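Local coordinates for putative exported protein (Aeromonas hydrophila subsp. hydrophila, PDB 4PJ2) that probably inhibits i-type lysozymes in the bacterial periplasm and binds a magnesium ion, at residues D117-Q120 / A121-T124. Numbering follows the deposited sequence.
Sequences DVIQ and ALKT
Lys123 N donates to Gln120 O over 3.1 Å, and in one of its two conformers Thr124 brings OG1 to within 2.8 Å of the same oxygen from the opposite face of the carbonyl plane. Neither donor lies in that plane, and a weak bond from Thr124 N also reaches the oxygen, so three donors from the two residues that follow Leu122 converge on it. In that conformer the threonine's first torsion (chi1 -52°) sets OG1 beside its own backbone N. Just before this, the bonds follow the i to i+4 pattern of an alpha helix: Leu122 N to Val118 O at 3.0 Å and Ala121 N to Asp117 O at 3.2 Å. At the other end Asp117 is the N-cap, its OD1 accepting Gln120 N over 3.0 Å in a nearly straight bond that meets the carboxylate from above its plane. Helix 118-123 is the one helix of an otherwise beta-rich chain; it follows the last strand, 102-112, and lies against the sheet of strands 60-67, 76-82, 90-98 and 102-112. Val118 and Leu122 run side by side on the buried face, CG1 meeting CD1 at 3.8 Å, with Val118 touching Leu90 and Leu112, and Leu122 touching Val109 and Ile78. Beside them, Ile119 rests on Leu67 and Ile78. Its CG2 meets Lys123 CE at 3.6 Å where the lysine chain passes obliquely; the Lys123 side chain lies about 9 Å from the bound magnesium ion.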
loop_
_atom_site.group_PDB
_atom_site.type_symbol
_atom_site.label_atom_id
_atom_site.label_comp_id
_atom_site.label_asym_id
_atom_site.label_seq_id
_atom_site.Cartn_x
_atom_site.Cartn_y
_atom_site.Cartn_z
ATOM N N ASP A 117 4.408 2.748 14.762
ATOM C CA ASP A 117 5.702 2.085 14.809
ATOM C C ASP A 117 5.503 0.636 14.412
ATOM O O ASP A 117 4.966 -0.172 15.145
ATOM C CB ASP A 117 6.268 2.200 16.230
ATOM C CG ASP A 117 7.691 1.682 16.350
ATOM O OD1 ASP A 117 8.108 0.852 15.538
ATOM O OD2 ASP A 117 8.404 2.115 17.281
ATOM N N VAL A 118 5.994 0.292 13.220
ATOM C CA VAL A 118 5.843 -1.053 12.660
ATOM C C VAL A 118 6.658 -2.047 13.466
ATOM O O VAL A 118 6.257 -3.181 13.692
ATOM C CB VAL A 118 6.324 -1.058 11.197
ATOM C CG1 VAL A 118 6.443 -2.471 10.648
ATOM C CG2 VAL A 118 5.400 -0.217 10.338
ATOM N N ILE A 119 7.815 -1.596 13.919
ATOM C CA ILE A 119 8.715 -2.471 14.650
ATOM C C ILE A 119 8.101 -2.857 15.984
ATOM O O ILE A 119 8.132 -4.016 16.374
ATOM C CB ILE A 119 10.078 -1.812 14.857
ATOM C CG1 ILE A 119 10.762 -1.597 13.497
ATOM C CG2 ILE A 119 10.956 -2.660 15.755
ATOM C CD1 ILE A 119 11.025 -2.875 12.673
ATOM N N GLN A 120 7.528 -1.888 16.686
ATOM C CA GLN A 120 6.827 -2.141 17.938
ATOM C C GLN A 120 5.713 -3.149 17.709
ATOM O O GLN A 120 5.499 -4.061 18.496
ATOM C CB GLN A 120 6.244 -0.825 18.489
ATOM C CG GLN A 120 5.418 -0.952 19.782
ATOM C CD GLN A 120 4.537 0.271 20.067
ATOM O OE1 GLN A 120 4.270 1.089 19.182
ATOM N NE2 GLN A 120 4.070 0.384 21.306
ATOM N N ALA A 121 4.987 -2.970 16.609
ATOM C CA ALA A 121 3.853 -3.842 16.325
ATOM C C ALA A 121 4.304 -5.280 16.079
ATOM O O ALA A 121 3.637 -6.232 16.486
ATOM C CB ALA A 121 3.077 -3.320 15.135
ATOM N N LEU A 122 5.450 -5.426 15.429
ATOM C CA LEU A 122 6.013 -6.740 15.148
ATOM C C LEU A 122 6.602 -7.417 16.383
ATOM O O LEU A 122 6.869 -8.619 16.356
ATOM C CB LEU A 122 7.101 -6.626 14.082
ATOM C CG LEU A 122 6.648 -6.413 12.644
ATOM C CD1 LEU A 122 7.806 -5.872 11.818
ATOM C CD2 LEU A 122 6.111 -7.706 12.039
ATOM N N LYS A 123 6.823 -6.644 17.447
ATOM C CA LYS A 123 7.411 -7.171 18.679
ATOM C C LYS A 123 6.359 -7.394 19.758
ATOM O O LYS A 123 6.633 -8.052 20.760
ATOM C CB LYS A 123 8.474 -6.216 19.226
ATOM C CG LYS A 123 9.790 -6.210 18.468
ATOM C CD LYS A 123 10.868 -5.556 19.314
ATOM C CE LYS A 123 11.858 -4.782 18.478
ATOM N NZ LYS A 123 12.660 -3.840 19.308
ATOM N N THR A 124 5.169 -6.833 19.560
ATOM C CA THR A 124 4.083 -6.968 20.523
ATOM C C THR A 124 3.094 -8.030 20.064
ATOM O O THR A 124 2.638 -8.007 18.922
ATOM C CB THR A 124 3.327 -5.636 20.684
ATOM O OG1 THR A 124 4.258 -4.582 20.962
ATOM C CG2 THR A 124 2.306 -5.726 21.809
#